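Local structure of ribonuclease T2 (Homo sapiens, 3T0O) at residues Arg113-Leu123 with Ile175-Leu186. The protein cleaves single-stranded RNA, preferentially between purine and uridine residues, and so supplies microbial RNA fragments that are sensed by TLR8 in innate immunity. Residues are numbered along the deposited sequence; the frame is centred on the assembly and turned at random.
Sequences RSLELYRELDL and IELCLTKQDQQL
L121, Q184 and L123, with R113 close behind, carry the packing of helix 107-121 and the start of the next helix on one face of the antiparallel sheet of the alpha/beta RNase T2 fold, at strand 171-180 and the turn leading from it to strand 186-187. L121 fills the middle: its CD1 lies 4.2 Å from CD1 of L177, while its CD2 meets CD2 of L186 at 4.0 Å, the two running alongside each other in opposed directions. One helical turn earlier, L117 points its CD1 end-on at CD1 of L179 (3.7 Å) and lies across the side chain of Q184 at about a right angle. L123, which opens helix 123-129, sets both methyls against I175 CD1, CD2 at 4.1 Å, the side chains crossing at a slant. R113 is extended at chi1 (178°) and bent at chi2, which brings its guanidinium over L117 CD2, its edge toward the turn; NH1 forms a salt bridge with E116. The Q184 amide stands almost perpendicular to it (83°), its NE2 donating to the K181 carbonyl. R113 NE donates to Q184 OE1 at 2.9 Å, nearly straight, and NH2 reaches D183 O at 3.0 Å from above the carbonyl plane.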
ATOM      1  N   ARG A 113     -13.552   3.108  -0.225  1.00 15.30           N
ATOM      2  CA  ARG A 113     -13.268   2.330  -1.434  1.00 14.53           C
ATOM      3  C   ARG A 113     -11.898   1.732  -1.383  1.00 13.61           C
ATOM      4  O   ARG A 113     -11.652   0.619  -1.847  1.00 12.77           O
ATOM      5  CB  ARG A 113     -13.482   3.181  -2.721  1.00 15.59           C
ATOM      6  CG  ARG A 113     -13.176   2.465  -4.004  1.00 15.39           C
ATOM      7  CD  ARG A 113     -14.113   1.241  -4.217  1.00 19.76           C
ATOM      8  NE  ARG A 113     -13.954   0.745  -5.579  1.00 20.05           N
ATOM      9  CZ  ARG A 113     -14.188  -0.507  -5.949  1.00 25.67           C
ATOM     10  NH1 ARG A 113     -14.579  -1.394  -5.044  1.00 23.16           N
ATOM     11  NH2 ARG A 113     -13.996  -0.876  -7.200  1.00 24.92           N
ATOM     12  N   SER A 114     -10.949   2.481  -0.806  1.00 12.79           N
ATOM     13  CA  SER A 114      -9.615   1.994  -0.617  1.00 12.04           C
ATOM     14  C   SER A 114      -9.601   0.756   0.223  1.00 12.47           C
ATOM     15  O   SER A 114      -8.974  -0.246  -0.114  1.00 11.90           O
ATOM     16  CB  SER A 114      -8.769   3.085   0.051  1.00 12.77           C
ATOM     17  OG  SER A 114      -8.643   4.160  -0.879  1.00 14.60           O
ATOM     18  N   LEU A 115     -10.345   0.772   1.314  1.00 12.78           N
ATOM     19  CA  LEU A 115     -10.418  -0.432   2.146  1.00 11.90           C
ATOM     20  C   LEU A 115     -11.085  -1.568   1.413  1.00 12.92           C
ATOM     21  O   LEU A 115     -10.676  -2.725   1.587  1.00 13.66           O
ATOM     22  CB  LEU A 115     -11.233  -0.123   3.402  1.00 12.83           C
ATOM     23  CG  LEU A 115     -10.539   0.842   4.346  1.00 12.04           C
ATOM     24  CD1 LEU A 115     -11.546   1.386   5.363  1.00 16.00           C
ATOM     25  CD2 LEU A 115      -9.427   0.168   5.105  1.00 13.62           C
ATOM     26  N   GLU A 116     -12.120  -1.277   0.634  1.00 12.71           N
ATOM     27  CA  GLU A 116     -12.790  -2.353  -0.116  1.00 13.43           C
ATOM     28  C   GLU A 116     -11.861  -2.977  -1.077  1.00 12.80           C
ATOM     29  O   GLU A 116     -11.803  -4.200  -1.170  1.00 13.63           O
ATOM     30  CB  GLU A 116     -13.968  -1.757  -0.854  1.00 14.62           C
ATOM     31  CG  GLU A 116     -14.850  -2.717  -1.530  1.00 19.64           C
ATOM     32  CD  GLU A 116     -16.098  -1.990  -2.023  1.00 28.62           C
ATOM     33  OE1 GLU A 116     -15.972  -0.910  -2.650  1.00 26.84           O
ATOM     34  OE2 GLU A 116     -17.219  -2.477  -1.758  1.00 32.84           O
ATOM     35  N   LEU A 117     -11.108  -2.162  -1.794  1.00 11.88           N
ATOM     36  CA  LEU A 117     -10.161  -2.691  -2.787  1.00 11.50           C
ATOM     37  C   LEU A 117      -9.109  -3.538  -2.111  1.00  9.96           C
ATOM     38  O   LEU A 117      -8.708  -4.590  -2.625  1.00 11.55           O
ATOM     39  CB  LEU A 117      -9.458  -1.487  -3.470  1.00 11.17           C
ATOM     40  CG  LEU A 117     -10.434  -0.836  -4.428  1.00 13.40           C
ATOM     41  CD1 LEU A 117      -9.764   0.443  -4.887  1.00 15.19           C
ATOM     42  CD2 LEU A 117     -10.613  -1.770  -5.664  1.00 17.27           C
ATOM     43  N   TYR A 118      -8.649  -3.098  -0.927  1.00  8.80           N
ATOM     44  CA  TYR A 118      -7.653  -3.912  -0.220  1.00  9.15           C
ATOM     45  C   TYR A 118      -8.246  -5.316   0.098  1.00 10.22           C
ATOM     46  O   TYR A 118      -7.547  -6.304  -0.077  1.00 11.31           O
ATOM     47  CB  TYR A 118      -7.423  -3.196   1.122  1.00  9.52           C
ATOM     48  CG  TYR A 118      -6.517  -3.955   2.093  1.00 10.93           C
ATOM     49  CD1 TYR A 118      -5.162  -4.036   1.857  1.00  8.69           C
ATOM     50  CD2 TYR A 118      -7.059  -4.548   3.206  1.00  9.56           C
ATOM     51  CE1 TYR A 118      -4.346  -4.717   2.806  1.00  9.06           C
ATOM     52  CE2 TYR A 118      -6.278  -5.226   4.157  1.00 12.16           C
ATOM     53  CZ  TYR A 118      -4.922  -5.276   3.930  1.00 10.60           C
ATOM     54  OH  TYR A 118      -4.188  -5.965   4.896  1.00 12.23           O
ATOM     55  N   ARG A 119      -9.496  -5.376   0.526  1.00 11.53           N
ATOM     56  CA  ARG A 119     -10.168  -6.643   0.851  0.50 12.30           C
ATOM     57  C   ARG A 119     -10.346  -7.526  -0.373  1.00 13.18           C
ATOM     58  O   ARG A 119     -10.250  -8.763  -0.289  1.00 15.17           O
ATOM     59  CB  ARG A 119     -11.561  -6.351   1.486  0.50 13.34           C
ATOM     60  CG  ARG A 119     -11.451  -5.594   2.827  0.50 16.25           C
ATOM     61  CD  ARG A 119     -12.782  -5.473   3.617  0.50 18.43           C
ATOM     62  NE  ARG A 119     -13.892  -4.931   2.834  0.50 22.27           N
ATOM     63  CZ  ARG A 119     -14.383  -3.694   2.912  0.50 21.85           C
ATOM     64  NH1 ARG A 119     -13.869  -2.779   3.718  0.50 21.15           N
ATOM     65  NH2 ARG A 119     -15.416  -3.369   2.149  0.50 25.08           N
ATOM     66  N   GLU A 120     -10.728  -6.886  -1.491  1.00 13.21           N
ATOM     67  CA  GLU A 120     -11.033  -7.609  -2.709  1.00 14.20           C
ATOM     68  C   GLU A 120      -9.729  -8.104  -3.313  1.00 14.01           C
ATOM     69  O   GLU A 120      -9.653  -9.238  -3.843  1.00 14.84           O
ATOM     70  CB  GLU A 120     -11.778  -6.702  -3.691  1.00 15.22           C
ATOM     71  CG  GLU A 120     -13.187  -6.417  -3.203  1.00 22.52           C
ATOM     72  CD  GLU A 120     -13.934  -5.475  -4.098  1.00 28.68           C
ATOM     73  OE1 GLU A 120     -13.381  -4.957  -5.094  1.00 33.78           O
ATOM     74  OE2 GLU A 120     -15.111  -5.289  -3.787  1.00 32.29           O
ATOM     75  N   LEU A 121      -8.676  -7.301  -3.244  1.00 11.88           N
ATOM     76  CA  LEU A 121      -7.459  -7.800  -3.806  1.00 10.84           C
ATOM     77  C   LEU A 121      -6.853  -8.931  -2.972  1.00 11.28           C
ATOM     78  O   LEU A 121      -6.299  -9.939  -3.480  1.00 10.24           O
ATOM     79  CB  LEU A 121      -6.442  -6.666  -3.871  1.00 12.07           C
ATOM     80  CG  LEU A 121      -6.929  -5.661  -4.915  1.00 15.09           C
ATOM     81  CD1 LEU A 121      -6.044  -4.400  -4.739  1.00 15.81           C
ATOM     82  CD2 LEU A 121      -6.817  -6.189  -6.382  1.00 17.81           C
ATOM     83  N   ASP A 122      -7.010  -8.793  -1.627  1.00 10.61           N
ATOM     84  CA  ASP A 122      -6.452  -9.783  -0.702  1.00  9.66           C
ATOM     85  C   ASP A 122      -5.078 -10.313  -1.042  1.00 10.27           C
ATOM     86  O   ASP A 122      -4.867 -11.521  -1.180  1.00 11.65           O
ATOM     87  CB  ASP A 122      -7.447 -10.879  -0.398  1.00 11.42           C
ATOM     88  CG  ASP A 122      -7.105 -11.592   0.952  1.00 12.02           C
ATOM     89  OD1 ASP A 122      -6.081 -11.221   1.586  1.00 15.53           O
ATOM     90  OD2 ASP A 122      -7.919 -12.474   1.278  1.00 17.63           O
ATOM     91  N   LEU A 123      -4.161  -9.354  -1.135  1.00  9.52           N
ATOM     92  CA  LEU A 123      -2.784  -9.695  -1.442  1.00  9.05           C
ATOM     93  C   LEU A 123      -2.173 -10.654  -0.443  1.00 10.25           C
ATOM     94  O   LEU A 123      -1.457 -11.526  -0.829  1.00 10.70           O
ATOM     95  CB  LEU A 123      -2.000  -8.372  -1.517  1.00 10.22           C
ATOM     96  CG  LEU A 123      -0.470  -8.561  -1.550  1.00  9.57           C
ATOM     97  CD1 LEU A 123      -0.009  -9.188  -2.907  1.00 11.31           C
ATOM     98  CD2 LEU A 123       0.127  -7.152  -1.359  1.00 12.26           C
ATOM     99  N   ILE A 175       4.195  -3.313  -2.812  1.00  7.79           N
ATOM    100  CA  ILE A 175       3.655  -3.904  -4.035  1.00  7.88           C
ATOM    101  C   ILE A 175       2.571  -2.990  -4.513  1.00  8.93           C
ATOM    102  O   ILE A 175       1.697  -2.584  -3.724  1.00  9.72           O
ATOM    103  CB  ILE A 175       3.146  -5.261  -3.733  1.00  7.53           C
ATOM    104  CG1 ILE A 175       4.336  -6.219  -3.400  1.00 10.10           C
ATOM    105  CG2 ILE A 175       2.221  -5.766  -4.896  1.00  9.75           C
ATOM    106  CD1 ILE A 175       3.862  -7.641  -2.933  1.00 11.17           C
ATOM    107  N   GLU A 176       2.670  -2.600  -5.752  1.00  9.62           N
ATOM    108  CA  GLU A 176       1.727  -1.611  -6.370  1.00 10.32           C
ATOM    109  C   GLU A 176       0.964  -2.310  -7.453  1.00 10.83           C
ATOM    110  O   GLU A 176       1.529  -3.035  -8.263  1.00 11.46           O
ATOM    111  CB  GLU A 176       2.438  -0.406  -6.947  1.00 11.17           C
ATOM    112  CG  GLU A 176       3.269   0.252  -5.813  1.00 10.13           C
ATOM    113  CD  GLU A 176       3.887   1.506  -6.252  1.00 17.59           C
ATOM    114  OE1 GLU A 176       3.957   1.731  -7.445  1.00 22.77           O
ATOM    115  OE2 GLU A 176       4.357   2.253  -5.380  1.00 23.71           O
ATOM    116  N   LEU A 177      -0.354  -2.078  -7.488  1.00 10.23           N
ATOM    117  CA  LEU A 177      -1.227  -2.644  -8.550  1.00 11.20           C
ATOM    118  C   LEU A 177      -1.998  -1.444  -9.098  1.00 12.09           C
ATOM    119  O   LEU A 177      -2.616  -0.678  -8.350  1.00 12.46           O
ATOM    120  CB  LEU A 177      -2.226  -3.659  -7.996  1.00 12.42           C
ATOM    121  CG  LEU A 177      -1.545  -4.970  -7.505  1.00 11.28           C
ATOM    122  CD1 LEU A 177      -2.432  -5.702  -6.491  1.00 14.35           C
ATOM    123  CD2 LEU A 177      -1.252  -5.807  -8.762  1.00 15.12           C
ATOM    124  N   CYS A 178      -1.973  -1.298 -10.417  1.00 12.68           N
ATOM    125  CA  CYS A 178      -2.686  -0.166 -11.014  1.00 13.18           C
ATOM    126  C   CYS A 178      -4.152  -0.524 -11.231  1.00 14.21           C
ATOM    127  O   CYS A 178      -4.520  -1.669 -11.472  1.00 14.82           O
ATOM    128  CB  CYS A 178      -2.039   0.247 -12.313  1.00 14.43           C
ATOM    129  SG  CYS A 178      -0.463   1.097 -11.892  1.00 18.99           S
ATOM    130  N   LEU A 179      -4.985   0.512 -11.156  1.00 13.79           N
ATOM    131  CA  LEU A 179      -6.453   0.344 -11.186  1.00 13.44           C
ATOM    132  C   LEU A 179      -7.057   1.405 -12.062  1.00 15.82           C
ATOM    133  O   LEU A 179      -6.552   2.533 -12.160  1.00 17.31           O
ATOM    134  CB  LEU A 179      -7.066   0.477  -9.763  1.00 13.20           C
ATOM    135  CG  LEU A 179      -6.545  -0.500  -8.733  1.00 14.54           C
ATOM    136  CD1 LEU A 179      -7.126  -0.093  -7.373  1.00 14.97           C
ATOM    137  CD2 LEU A 179      -6.954  -1.907  -9.059  1.00 17.13           C
ATOM    138  N   THR A 180      -8.141   1.060 -12.731  1.00 15.58           N
ATOM    139  CA  THR A 180      -8.737   2.035 -13.666  1.00 18.40           C
ATOM    140  C   THR A 180      -9.335   3.202 -12.913  1.00 17.71           C
ATOM    141  O   THR A 180      -9.759   3.087 -11.784  1.00 17.12           O
ATOM    142  CB  THR A 180      -9.807   1.420 -14.551  1.00 20.09           C
ATOM    143  OG1 THR A 180     -10.898   0.951 -13.713  1.00 20.58           O
ATOM    144  CG2 THR A 180      -9.171   0.273 -15.396  1.00 20.50           C
ATOM    145  N   LYS A 181      -9.396   4.351 -13.570  1.00 19.15           N
ATOM    146  CA  LYS A 181      -9.785   5.549 -12.885  1.00 19.97           C
ATOM    147  C   LYS A 181     -11.226   5.500 -12.425  1.00 21.54           C
ATOM    148  O   LYS A 181     -11.553   5.759 -11.269  1.00 21.77           O
ATOM    149  CB  LYS A 181      -9.568   6.693 -13.883  1.00 21.21           C
ATOM    150  CG  LYS A 181     -10.094   8.027 -13.500  1.00 25.45           C
ATOM    151  CD  LYS A 181      -9.275   9.042 -14.361  1.00 26.09           C
ATOM    152  CE  LYS A 181      -9.200  10.398 -13.784  1.00 24.83           C
ATOM    153  NZ  LYS A 181      -8.851  11.402 -14.824  1.00 26.18           N
ATOM    154  N   GLN A 182     -12.110   5.104 -13.335  1.00 23.09           N
ATOM    155  CA  GLN A 182     -13.535   5.170 -12.999  1.00 25.95           C
ATOM    156  C   GLN A 182     -14.050   4.109 -12.056  1.00 25.80           C
ATOM    157  O   GLN A 182     -14.683   4.485 -11.048  1.00 26.66           O
ATOM    158  CB  GLN A 182     -14.402   5.316 -14.249  1.00 27.24           C
ATOM    159  CG  GLN A 182     -14.142   6.625 -14.954  1.00 29.99           C
ATOM    160  CD  GLN A 182     -14.397   7.869 -14.071  1.00 33.35           C
ATOM    161  OE1 GLN A 182     -15.314   7.902 -13.227  1.00 35.45           O
ATOM    162  NE2 GLN A 182     -13.588   8.902 -14.284  1.00 38.21           N
ATOM    163  N   ASP A 183     -13.702   2.831 -12.306  1.00 24.44           N
ATOM    164  CA  ASP A 183     -14.275   1.686 -11.558  1.00 24.41           C
ATOM    165  C   ASP A 183     -13.223   0.909 -10.729  1.00 20.97           C
ATOM    166  O   ASP A 183     -13.546  -0.115 -10.117  1.00 20.85           O
ATOM    167  CB  ASP A 183     -14.929   0.698 -12.547  1.00 26.46           C
ATOM    168  CG  ASP A 183     -15.742   1.394 -13.616  1.00 33.95           C
ATOM    169  OD1 ASP A 183     -16.492   2.332 -13.262  1.00 40.85           O
ATOM    170  OD2 ASP A 183     -15.636   1.016 -14.810  1.00 37.95           O
ATOM    171  N   GLN A 184     -11.983   1.384 -10.772  1.00 19.57           N
ATOM    172  CA  GLN A 184     -10.828   0.798 -10.060  1.00 18.40           C
ATOM    173  C   GLN A 184     -10.709  -0.662 -10.342  1.00 18.14           C
ATOM    174  O   GLN A 184     -10.560  -1.471  -9.391  1.00 18.74           O
ATOM    175  CB  GLN A 184     -10.934   1.038  -8.536  1.00 16.66           C
ATOM    176  CG  GLN A 184     -11.066   2.505  -8.200  1.00 17.39           C
ATOM    177  CD  GLN A 184     -12.491   3.002  -8.390  1.00 19.15           C
ATOM    178  OE1 GLN A 184     -13.436   2.412  -7.873  1.00 21.63           O
ATOM    179  NE2 GLN A 184     -12.646   4.119  -9.098  1.00 23.15           N
ATOM    180  N   GLN A 185     -10.786  -1.034 -11.609  1.00 18.67           N
ATOM    181  CA  GLN A 185     -10.512  -2.405 -12.019  0.50 18.92           C
ATOM    182  C   GLN A 185      -9.010  -2.571 -12.274  1.00 17.80           C
ATOM    183  O   GLN A 185      -8.340  -1.616 -12.657  1.00 17.28           O
ATOM    184  CB  GLN A 185     -11.370  -2.746 -13.246  0.50 20.94           C
ATOM    185  CG  GLN A 185     -12.878  -2.653 -12.925  0.50 26.08           C
ATOM    186  CD  GLN A 185     -13.290  -3.562 -11.762  0.50 28.57           C
ATOM    187  OE1 GLN A 185     -13.644  -3.091 -10.667  0.50 28.81           O
ATOM    188  NE2 GLN A 185     -13.231  -4.872 -11.989  0.50 29.32           N
ATOM    189  N   LEU A 186      -8.485  -3.788 -12.066  1.00 16.95           N
ATOM    190  CA  LEU A 186      -7.043  -4.012 -12.314  1.00 14.27           C
ATOM    191  C   LEU A 186      -6.654  -3.676 -13.744  1.00 14.72           C
ATOM    192  O   LEU A 186      -7.344  -4.097 -14.703  1.00 17.64           O
ATOM    193  CB  LEU A 186      -6.667  -5.458 -12.049  1.00 15.19           C
ATOM    194  CG  LEU A 186      -6.664  -5.643 -10.537  1.00 14.12           C
ATOM    195  CD1 LEU A 186      -6.874  -7.141 -10.295  1.00 17.66           C
ATOM    196  CD2 LEU A 186      -5.314  -5.260  -9.940  1.00 14.16           C
TER